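Local coordinates for cell envelope-related transcriptional attenuator domain-containing protein (Eubacterium siraeum, PDB 4OBM) that is of unknown function but belongs to the LytR-CpsA-Psr family, whose better-known members probably attach glycopolymers to the bacterial cell wall, at residues F53-Y58 and T171-F176; S88-S93 and N247-A252; I98-S103 and N194-F199; S121-E126 and Y149-L154. All blocks are in the same frame, centred on the assembly; numbering follows the deposited sequence.

Contact 1 (F53-Y58 and T171-F176); sequences FVLMPY and TVISSF
Ser174 OG hydrogen-bonds to the carbonyl oxygen of Ala170, one turn earlier in its own helix, while Leu55 CD1, from strand 52-58, lies 3.3 Å from Ser174 OG. The pair illustrates how an alpha/beta fold is layered in the LytR-CpsA-Psr family: helix 164-181 lies over strand 52-58 of the six-stranded mixed sheet. The Ser174 hydroxyl is turned back to its own helix, and because the bond to Ala170 O occupies it, it can be packed against a methyl without losing a hydrogen-bond partner. Leu55 carries the strand's share of the contact. Its CB points toward the helix, and with CG anti to the carbonyl carbon (chi1 -54°) both methyls come close to Ile173 CG2. That branch lies 3.9 Å from Leu55 CD1, and the two side chains cross at about a right angle. The other branch of the isoleucine leads away, and the side chain comes within about 4 Å of a bound pentaethylene glycol. That molecule probably derives from the crystallisation liquor, yet its place is consistent with the lipid-binding pocket that relatives hold between sheet and helices. Met42, from strand 40-47, touches both Leu55 and Ile173 and so extends the apolar patch. The helix backbone also takes part in the packing, for Leu55 CD1 lies 3.9 Å from Ser174 N.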
# COMPACT_ATOMS: atom_id res chain seq x y z
N PHE A 53 4.48 7.82 4.72
CA PHE A 53 4.27 6.55 4.03
C PHE A 53 3.60 6.90 2.70
O PHE A 53 2.55 7.53 2.71
CB PHE A 53 3.42 5.61 4.91
CG PHE A 53 4.11 5.16 6.17
CD1 PHE A 53 4.90 4.00 6.18
CD2 PHE A 53 3.95 5.86 7.36
CE1 PHE A 53 5.51 3.56 7.36
CE2 PHE A 53 4.59 5.43 8.54
CZ PHE A 53 5.36 4.28 8.53
N VAL A 54 4.25 6.58 1.56
CA VAL A 54 3.73 6.90 0.22
C VAL A 54 3.10 5.64 -0.37
O VAL A 54 3.77 4.61 -0.50
CB VAL A 54 4.82 7.49 -0.71
CG1 VAL A 54 4.24 7.89 -2.07
CG2 VAL A 54 5.51 8.69 -0.06
N LEU A 55 1.83 5.72 -0.74
CA LEU A 55 1.16 4.58 -1.36
C LEU A 55 1.08 4.78 -2.86
O LEU A 55 0.83 5.89 -3.30
CB LEU A 55 -0.26 4.36 -0.79
CG LEU A 55 -0.41 4.22 0.73
CD1 LEU A 55 -1.79 4.66 1.17
CD2 LEU A 55 -0.15 2.80 1.18
N MSE A 56 1.29 3.71 -3.63
CA MSE A 56 1.18 3.73 -5.10
C MSE A 56 0.39 2.54 -5.56
O MSE A 56 0.95 1.45 -5.62
CB MSE A 56 2.55 3.74 -5.80
CG MSE A 56 3.08 5.12 -5.91
SE MSE A 56 4.74 5.21 -6.83
CE MSE A 56 4.23 4.81 -8.55
N PRO A 57 -0.89 2.73 -5.93
CA PRO A 57 -1.67 1.60 -6.41
C PRO A 57 -1.51 1.42 -7.93
O PRO A 57 -1.12 2.34 -8.64
CB PRO A 57 -3.11 1.98 -6.02
CG PRO A 57 -3.11 3.48 -6.13
CD PRO A 57 -1.69 3.98 -5.96
N TYR A 58 -1.78 0.22 -8.41
CA TYR A 58 -1.65 -0.16 -9.82
C TYR A 58 -2.82 -1.03 -10.19
O TYR A 58 -3.18 -1.90 -9.40
CB TYR A 58 -0.34 -0.96 -10.03
CG TYR A 58 0.92 -0.17 -9.81
CD1 TYR A 58 1.50 -0.09 -8.55
CD2 TYR A 58 1.58 0.44 -10.87
CE1 TYR A 58 2.64 0.67 -8.32
CE2 TYR A 58 2.75 1.17 -10.67
CZ TYR A 58 3.27 1.29 -9.39
OH TYR A 58 4.46 1.94 -9.20
N THR A 171 -6.80 6.37 -0.92
CA THR A 171 -7.46 7.27 0.01
C THR A 171 -7.95 6.53 1.25
O THR A 171 -7.67 6.98 2.36
CB THR A 171 -8.63 7.95 -0.74
OG1 THR A 171 -8.10 8.69 -1.84
CG2 THR A 171 -9.45 8.87 0.14
N VAL A 172 -8.72 5.45 1.07
CA VAL A 172 -9.27 4.65 2.17
C VAL A 172 -8.12 4.03 3.02
O VAL A 172 -8.18 4.08 4.25
CB VAL A 172 -10.25 3.58 1.60
CG1 VAL A 172 -10.61 2.52 2.63
CG2 VAL A 172 -11.51 4.24 1.06
N ILE A 173 -7.06 3.51 2.37
CA ILE A 173 -5.92 2.93 3.09
C ILE A 173 -5.13 4.04 3.81
O ILE A 173 -4.67 3.81 4.94
CB ILE A 173 -5.03 2.02 2.16
CG1 ILE A 173 -5.81 0.76 1.70
CG2 ILE A 173 -3.67 1.62 2.79
CD1 ILE A 173 -6.53 -0.10 2.81
N SER A 174 -5.02 5.25 3.20
CA SER A 174 -4.36 6.41 3.82
C SER A 174 -5.08 6.79 5.11
O SER A 174 -4.44 7.03 6.15
CB SER A 174 -4.36 7.60 2.87
OG SER A 174 -3.31 7.50 1.93
N SER A 175 -6.42 6.82 5.05
CA SER A 175 -7.30 7.14 6.17
C SER A 175 -7.16 6.09 7.28
O SER A 175 -7.07 6.46 8.44
CB SER A 175 -8.74 7.23 5.69
OG SER A 175 -8.93 8.33 4.82
N PHE A 176 -7.09 4.80 6.91
CA PHE A 176 -6.91 3.66 7.83
C PHE A 176 -5.57 3.76 8.61
O PHE A 176 -5.55 3.50 9.81
CB PHE A 176 -6.98 2.32 7.04
CG PHE A 176 -6.61 1.09 7.85
CD1 PHE A 176 -7.45 0.63 8.86
CD2 PHE A 176 -5.43 0.40 7.59
CE1 PHE A 176 -7.10 -0.50 9.62
CE2 PHE A 176 -5.08 -0.71 8.36
CZ PHE A 176 -5.92 -1.16 9.36

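Contact 2 (S88-S93 and N247-A252); sequences SKTGLS and NSWNSA
Trp249 swings its CG beside the backbone N (chi1 -62°), which puts the indole beneath Lys89 CB, and the bend of Lys89 at its second torsion (chi2 -78°) keeps CD over the same face as the chain runs out. Lys89 CB sits almost exactly above the six-membered ring of Trp249, 3.6 Å from its centroid and only 6° off the normal, a well-formed CH-pi contact. Further out, Lys89 CD continues over the five-membered part, reaching 3.6 Å from Trp249 NE1. The ammonium group is carried past the ring, and NZ makes a weak hydrogen bond to the carbonyl oxygen of Ile64. Thr90 adds its methyl: CG2 approaches Trp249 CZ3 obliquely at 3.8 Å. The threonine's hydroxyl looks back into its own helix, where OG1 bonds to Leu86 O and takes a weak bond from Leu92 N as the chain leaves the helix through Gly91. An alanine in place of Trp249 would probably leave a gap beside the Thr90 methyl and the Lys89 chain free to turn, its flat support gone. Tyr58 of strand 52-58 touches both Thr90 and Trp249, joining the helix pair to the sheet. The end of helix 70-90 and the C-terminal helix 246-256 thus meet through the Trp249 indole, and both helices lie on one side of the mixed sheet, as an outer layer of an alpha/beta/alpha sandwich.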
# COMPACT_ATOMS: atom_id res chain seq x y z
N SER A 88 12.88 -1.35 -10.79
CA SER A 88 13.59 -0.81 -11.95
C SER A 88 12.94 0.48 -12.50
O SER A 88 13.65 1.37 -12.95
CB SER A 88 13.63 -1.86 -13.07
OG SER A 88 12.36 -2.02 -13.68
N LYS A 89 11.59 0.55 -12.49
CA LYS A 89 10.85 1.69 -13.05
C LYS A 89 10.71 2.89 -12.11
O LYS A 89 10.49 4.00 -12.59
CB LYS A 89 9.44 1.24 -13.51
CG LYS A 89 9.43 0.33 -14.74
CD LYS A 89 9.62 1.11 -16.05
CE LYS A 89 10.22 0.24 -17.14
NZ LYS A 89 9.56 0.45 -18.46
N THR A 90 10.81 2.68 -10.77
CA THR A 90 10.61 3.74 -9.78
C THR A 90 11.88 4.23 -9.05
O THR A 90 11.82 5.25 -8.37
CB THR A 90 9.62 3.26 -8.70
OG1 THR A 90 10.14 2.08 -8.08
CG2 THR A 90 8.20 3.01 -9.24
N GLY A 91 12.97 3.47 -9.14
CA GLY A 91 14.21 3.78 -8.42
C GLY A 91 14.16 3.32 -6.98
O GLY A 91 15.06 3.62 -6.19
N LEU A 92 13.08 2.58 -6.63
CA LEU A 92 12.86 2.01 -5.30
C LEU A 92 13.59 0.70 -5.19
O LEU A 92 13.92 0.10 -6.22
CB LEU A 92 11.36 1.79 -5.03
CG LEU A 92 10.44 3.01 -4.87
CD1 LEU A 92 8.99 2.57 -4.81
CD2 LEU A 92 10.78 3.82 -3.63
N SER A 93 13.80 0.24 -3.95
CA SER A 93 14.42 -1.04 -3.61
C SER A 93 13.36 -1.92 -2.92
O SER A 93 13.36 -2.03 -1.69
CB SER A 93 15.65 -0.79 -2.73
OG SER A 93 16.22 -1.99 -2.25
N ASN A 247 5.83 9.03 -18.68
CA ASN A 247 5.93 10.31 -17.97
C ASN A 247 5.40 10.22 -16.54
O ASN A 247 5.68 11.09 -15.72
CB ASN A 247 5.20 11.42 -18.73
CG ASN A 247 5.71 11.66 -20.13
OD1 ASN A 247 6.92 11.62 -20.41
ND2 ASN A 247 4.79 11.93 -21.03
N SER A 248 4.62 9.16 -16.25
CA SER A 248 4.09 8.89 -14.92
C SER A 248 5.24 8.46 -13.98
O SER A 248 5.29 8.92 -12.84
CB SER A 248 3.01 7.82 -14.99
OG SER A 248 2.28 7.76 -13.77
N TRP A 249 6.20 7.63 -14.50
CA TRP A 249 7.36 7.16 -13.73
C TRP A 249 8.21 8.31 -13.22
O TRP A 249 8.77 8.19 -12.14
CB TRP A 249 8.26 6.19 -14.55
CG TRP A 249 7.58 4.92 -14.98
CD1 TRP A 249 7.46 4.45 -16.26
CD2 TRP A 249 6.92 3.96 -14.14
NE1 TRP A 249 6.74 3.28 -16.27
CE2 TRP A 249 6.41 2.94 -14.98
CE3 TRP A 249 6.68 3.87 -12.76
CZ2 TRP A 249 5.70 1.84 -14.48
CZ3 TRP A 249 5.97 2.79 -12.27
CH2 TRP A 249 5.48 1.79 -13.12
N ASN A 250 8.27 9.43 -13.97
CA ASN A 250 9.03 10.62 -13.59
C ASN A 250 8.31 11.38 -12.48
O ASN A 250 8.96 11.89 -11.56
CB ASN A 250 9.29 11.52 -14.80
CG ASN A 250 10.63 12.20 -14.76
OD1 ASN A 250 10.92 13.04 -13.90
ND2 ASN A 250 11.49 11.85 -15.70
N SER A 251 6.95 11.43 -12.54
CA SER A 251 6.15 12.07 -11.50
C SER A 251 6.18 11.22 -10.22
O SER A 251 6.25 11.78 -9.12
CB SER A 251 4.72 12.32 -11.98
OG SER A 251 4.72 13.38 -12.92
N ALA A 252 6.22 9.88 -10.38
CA ALA A 252 6.31 8.91 -9.30
C ALA A 252 7.65 9.03 -8.60
O ALA A 252 7.69 9.00 -7.37
CB ALA A 252 6.14 7.50 -9.84

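Contact 3 (I98-S103 and N194-F199); sequences IRFTKS and NFIINF
Ile98 meets Ile196 branch to branch, its CD1 lying 3.9 Å from Ile196 CG2, with the two side chains crossing at about a right angle. This is alpha/beta packing: strand 94-100 of the mixed sheet is covered by helix 186-199. Next along the strand, Arg99 makes a salt bridge through NE with Glu79 OE2. Phe100 returns to the interface, where its CE1 comes 3.8 Å from Ile196 CD1, the methyl approaching the ring obliquely. Ile196 thereby spends one branch on each neighbour; CG1 beside the backbone N (chi1 -66°) carries CD1 to the phenylalanine while CG2 serves Ile98. An alanine in place of Ile196 would probably open a gap between helix and strand and leave Ile98 CD1 and the Phe100 ring each short of an apolar neighbour. Within the strand the ring is already backed by Ile98 CG2, 3.6 Å above the Phe100 plane toward the rim. Glycol molecules, probably from the crystallisation liquor, lie close to Ile98 and Phe100. Thr101 then stands at the N-cap of helix 102-112: its side chain caps a backbone N of the first turn, and Thr101 N is hydrogen-bonded in turn to Thr104 OG1.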
# COMPACT_ATOMS: atom_id res chain seq x y z
N ILE A 98 3.54 -8.51 0.89
CA ILE A 98 2.49 -9.16 1.67
C ILE A 98 1.33 -9.48 0.72
O ILE A 98 0.77 -8.56 0.13
CB ILE A 98 1.96 -8.36 2.92
CG1 ILE A 98 3.10 -7.88 3.85
CG2 ILE A 98 0.90 -9.20 3.70
CD1 ILE A 98 2.67 -6.77 4.79
N ARG A 99 0.98 -10.75 0.57
CA ARG A 99 -0.21 -11.07 -0.22
C ARG A 99 -1.31 -11.38 0.75
O ARG A 99 -1.25 -12.38 1.47
CB ARG A 99 0.00 -12.22 -1.22
CG ARG A 99 -1.32 -12.63 -1.90
CD ARG A 99 -1.23 -13.96 -2.62
NE ARG A 99 -0.25 -13.87 -3.69
CZ ARG A 99 -0.07 -14.76 -4.64
NH1 ARG A 99 -0.84 -15.85 -4.69
NH2 ARG A 99 0.86 -14.58 -5.56
N PHE A 100 -2.31 -10.49 0.80
CA PHE A 100 -3.47 -10.65 1.65
C PHE A 100 -4.50 -11.47 0.93
O PHE A 100 -4.47 -11.56 -0.29
CB PHE A 100 -4.09 -9.28 2.00
CG PHE A 100 -3.27 -8.44 2.94
CD1 PHE A 100 -3.30 -8.67 4.32
CD2 PHE A 100 -2.49 -7.38 2.46
CE1 PHE A 100 -2.53 -7.89 5.19
CE2 PHE A 100 -1.73 -6.60 3.34
CZ PHE A 100 -1.76 -6.86 4.69
N THR A 101 -5.45 -12.04 1.68
CA THR A 101 -6.63 -12.69 1.12
C THR A 101 -7.84 -11.92 1.66
O THR A 101 -7.66 -11.05 2.53
CB THR A 101 -6.69 -14.17 1.48
OG1 THR A 101 -6.88 -14.26 2.89
CG2 THR A 101 -5.44 -14.97 1.00
N LYS A 102 -9.06 -12.26 1.21
CA LYS A 102 -10.24 -11.57 1.76
C LYS A 102 -10.24 -11.72 3.28
O LYS A 102 -10.44 -10.74 4.01
CB LYS A 102 -11.55 -12.11 1.15
CG LYS A 102 -12.81 -11.65 1.87
CD LYS A 102 -14.04 -12.09 1.17
CE LYS A 102 -15.28 -11.65 1.93
NZ LYS A 102 -16.51 -11.91 1.14
N SER A 103 -9.93 -12.95 3.74
CA SER A 103 -9.89 -13.35 5.14
C SER A 103 -8.80 -12.62 5.96
O SER A 103 -9.11 -12.07 7.01
CB SER A 103 -9.69 -14.86 5.22
OG SER A 103 -9.71 -15.31 6.56
N ASN A 194 3.02 -9.67 14.39
CA ASN A 194 2.91 -11.08 14.76
C ASN A 194 1.86 -11.75 13.85
O ASN A 194 2.10 -12.87 13.38
CB ASN A 194 2.59 -11.25 16.25
CG ASN A 194 2.45 -12.69 16.70
OD1 ASN A 194 1.34 -13.17 16.93
ND2 ASN A 194 3.56 -13.41 16.83
N PHE A 195 0.74 -11.04 13.55
CA PHE A 195 -0.32 -11.52 12.65
C PHE A 195 0.19 -11.60 11.18
O PHE A 195 -0.09 -12.59 10.49
CB PHE A 195 -1.59 -10.63 12.73
CG PHE A 195 -2.62 -11.02 11.69
CD1 PHE A 195 -3.40 -12.16 11.86
CD2 PHE A 195 -2.79 -10.27 10.53
CE1 PHE A 195 -4.31 -12.55 10.88
CE2 PHE A 195 -3.70 -10.68 9.55
CZ PHE A 195 -4.48 -11.79 9.75
N ILE A 196 0.89 -10.55 10.69
CA ILE A 196 1.42 -10.51 9.32
C ILE A 196 2.35 -11.72 9.06
O ILE A 196 2.14 -12.46 8.11
CB ILE A 196 2.14 -9.16 9.03
CG1 ILE A 196 1.17 -7.93 9.05
CG2 ILE A 196 3.05 -9.21 7.78
CD1 ILE A 196 -0.08 -7.96 8.08
N ILE A 197 3.36 -11.92 9.93
CA ILE A 197 4.38 -12.95 9.80
C ILE A 197 3.77 -14.36 9.89
O ILE A 197 4.19 -15.24 9.13
CB ILE A 197 5.50 -12.72 10.86
CG1 ILE A 197 6.35 -11.48 10.47
CG2 ILE A 197 6.42 -13.96 11.07
CD1 ILE A 197 7.28 -10.98 11.54
N ASN A 198 2.75 -14.56 10.76
CA ASN A 198 2.21 -15.88 10.99
C ASN A 198 1.01 -16.27 10.15
O ASN A 198 0.77 -17.46 10.01
CB ASN A 198 1.88 -16.09 12.48
CG ASN A 198 3.10 -16.09 13.39
OD1 ASN A 198 3.85 -17.06 13.47
ND2 ASN A 198 3.34 -15.00 14.09
N PHE A 199 0.23 -15.33 9.60
CA PHE A 199 -0.99 -15.76 8.91
C PHE A 199 -1.15 -15.22 7.48
O PHE A 199 -2.10 -15.60 6.79
CB PHE A 199 -2.23 -15.42 9.77
CG PHE A 199 -2.24 -16.23 11.06
CD1 PHE A 199 -2.69 -17.55 11.06
CD2 PHE A 199 -1.72 -15.71 12.24
CE1 PHE A 199 -2.66 -18.31 12.23
CE2 PHE A 199 -1.68 -16.48 13.40
CZ PHE A 199 -2.16 -17.77 13.39

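Contact 4 (S121-E126 and Y149-L154); sequences SEIKYE and YAYLTL
Ile123 and Tyr125 face Tyr151 and Leu154 in an interface made of apolar contacts alone. Ile123 divides its branches: CD1 reaches Tyr151 CE1 at 3.7 Å, coming obliquely to the ring with the side chains at about a right angle, whereas CG2 meets Leu154 CD1 tip to tip at 3.8 Å. Leu154 uses its second methyl on Tyr125, and its CD2 lies 3.8 Å from Tyr125 CB as the two side chains slide past each other in opposite directions. With CG anti to the backbone N (chi1 176°), the Tyr125 ring carries on beside that methyl, Tyr125 CD2 lying 3.9 Å from Leu154 CD2. Ile136, from the partner strand, touches both Tyr151 and Leu154. Charged pairing joins Lys124 of the strand to Glu122 just before it: Lys124 NZ forms a salt bridge with Glu122 OE1 (2.9 Å) on its syn lone pair, and Glu122 OE2 has a further partner in Lys137. Polar bonding also finishes the helix, since Thr153 OG1 donates to Tyr149 O at 2.9 Å from above the carbonyl plane. The whole is a two-stranded antiparallel hairpin, 123-127 with 132-139, packed by its apolar face against the end of helix 145-152 and the loop that follows it.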
# COMPACT_ATOMS: atom_id res chain seq x y z
N SER A 121 -21.14 9.75 -2.81
CA SER A 121 -22.51 9.52 -3.28
C SER A 121 -22.92 8.07 -3.01
O SER A 121 -22.04 7.20 -2.94
CB SER A 121 -22.65 9.86 -4.76
OG SER A 121 -21.86 8.99 -5.56
N GLU A 122 -24.22 7.81 -2.81
CA GLU A 122 -24.72 6.46 -2.51
C GLU A 122 -24.36 5.44 -3.61
O GLU A 122 -24.51 5.72 -4.81
CB GLU A 122 -26.24 6.46 -2.29
CG GLU A 122 -26.74 5.14 -1.72
CD GLU A 122 -28.14 4.68 -2.07
OE1 GLU A 122 -28.57 4.85 -3.23
OE2 GLU A 122 -28.75 4.03 -1.20
N ILE A 123 -23.90 4.25 -3.19
CA ILE A 123 -23.59 3.13 -4.08
C ILE A 123 -24.62 2.03 -3.84
O ILE A 123 -24.89 1.66 -2.70
CB ILE A 123 -22.13 2.61 -3.88
CG1 ILE A 123 -21.08 3.75 -4.05
CG2 ILE A 123 -21.81 1.43 -4.83
CD1 ILE A 123 -19.84 3.58 -3.21
N LYS A 124 -25.23 1.53 -4.92
CA LYS A 124 -26.14 0.39 -4.92
C LYS A 124 -25.62 -0.51 -6.04
O LYS A 124 -26.03 -0.34 -7.20
CB LYS A 124 -27.63 0.79 -5.10
CG LYS A 124 -28.27 1.40 -3.85
CD LYS A 124 -29.79 1.17 -3.82
CE LYS A 124 -30.53 1.92 -2.73
NZ LYS A 124 -31.04 3.25 -3.18
N TYR A 125 -24.61 -1.35 -5.73
CA TYR A 125 -23.97 -2.19 -6.75
C TYR A 125 -24.71 -3.50 -6.94
O TYR A 125 -24.84 -4.30 -6.01
CB TYR A 125 -22.47 -2.45 -6.45
CG TYR A 125 -21.82 -3.39 -7.45
CD1 TYR A 125 -21.64 -3.01 -8.78
CD2 TYR A 125 -21.43 -4.67 -7.08
CE1 TYR A 125 -21.10 -3.89 -9.72
CE2 TYR A 125 -20.89 -5.56 -8.01
CZ TYR A 125 -20.72 -5.17 -9.33
OH TYR A 125 -20.18 -6.03 -10.25
N GLU A 126 -25.18 -3.73 -8.18
CA GLU A 126 -25.86 -4.97 -8.58
C GLU A 126 -24.81 -5.94 -9.14
O GLU A 126 -24.32 -5.75 -10.26
CB GLU A 126 -27.03 -4.73 -9.55
CG GLU A 126 -26.91 -3.50 -10.45
CD GLU A 126 -28.18 -3.04 -11.16
OE1 GLU A 126 -29.26 -3.62 -10.91
OE2 GLU A 126 -28.09 -2.08 -11.96
N TYR A 149 -13.78 -3.77 3.84
CA TYR A 149 -13.34 -4.71 2.80
C TYR A 149 -14.27 -4.61 1.55
O TYR A 149 -13.76 -4.44 0.45
CB TYR A 149 -13.28 -6.17 3.33
CG TYR A 149 -12.66 -7.11 2.32
CD1 TYR A 149 -11.28 -7.28 2.25
CD2 TYR A 149 -13.44 -7.74 1.35
CE1 TYR A 149 -10.70 -8.06 1.25
CE2 TYR A 149 -12.87 -8.49 0.34
CZ TYR A 149 -11.49 -8.65 0.29
OH TYR A 149 -10.92 -9.44 -0.67
N ALA A 150 -15.61 -4.71 1.74
CA ALA A 150 -16.62 -4.63 0.66
C ALA A 150 -16.53 -3.31 -0.13
O ALA A 150 -16.59 -3.33 -1.36
CB ALA A 150 -18.01 -4.82 1.23
N TYR A 151 -16.35 -2.18 0.57
CA TYR A 151 -16.19 -0.86 -0.05
C TYR A 151 -14.93 -0.81 -0.93
O TYR A 151 -14.98 -0.35 -2.06
CB TYR A 151 -16.13 0.25 1.04
CG TYR A 151 -16.13 1.70 0.54
CD1 TYR A 151 -16.81 2.06 -0.62
CD2 TYR A 151 -15.51 2.71 1.28
CE1 TYR A 151 -16.84 3.38 -1.06
CE2 TYR A 151 -15.55 4.04 0.85
CZ TYR A 151 -16.21 4.37 -0.33
OH TYR A 151 -16.24 5.67 -0.77
N LEU A 152 -13.83 -1.32 -0.40
CA LEU A 152 -12.51 -1.31 -1.01
C LEU A 152 -12.39 -2.19 -2.27
O LEU A 152 -11.57 -1.90 -3.15
CB LEU A 152 -11.52 -1.79 0.06
CG LEU A 152 -10.05 -1.37 -0.08
CD1 LEU A 152 -9.88 0.14 0.06
CD2 LEU A 152 -9.18 -2.11 0.94
N THR A 153 -13.19 -3.28 -2.33
CA THR A 153 -13.13 -4.27 -3.38
C THR A 153 -14.35 -4.29 -4.35
O THR A 153 -14.51 -5.27 -5.08
CB THR A 153 -12.95 -5.68 -2.76
OG1 THR A 153 -14.08 -5.99 -1.96
CG2 THR A 153 -11.68 -5.78 -1.93
N LEU A 154 -15.17 -3.20 -4.41
CA LEU A 154 -16.30 -3.15 -5.34
C LEU A 154 -15.82 -3.25 -6.79
O LEU A 154 -14.93 -2.49 -7.21
CB LEU A 154 -17.14 -1.89 -5.18
CG LEU A 154 -18.15 -1.84 -4.06
CD1 LEU A 154 -18.61 -0.41 -3.87
CD2 LEU A 154 -19.34 -2.76 -4.33

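Overall arrangement
Contacts 1 and 3 bind successive helices, 164-181 and 186-199, to the same mixed sheet, with centres about 18 Å apart. Contact 2 lies about 17 Å from contact 1 on the other face of strand 52-58, where Met56 meets Ala252 and Tyr58 meets Trp249; the strand thus serves both helical layers. Contact 4 is outlying, about 31 Å from contact 2 between centres, yet Leu152 packs on Val172 and Ile173 and so ties helix 145-152 to helix 164-181 of contact 1. Along the chain contact 4 is nested within the loops closed by all the others, contact 3 within that of contact 2, while contact 1 alternates with contacts 2 and 3. Distant segments thereby interlock round the mixed sheet.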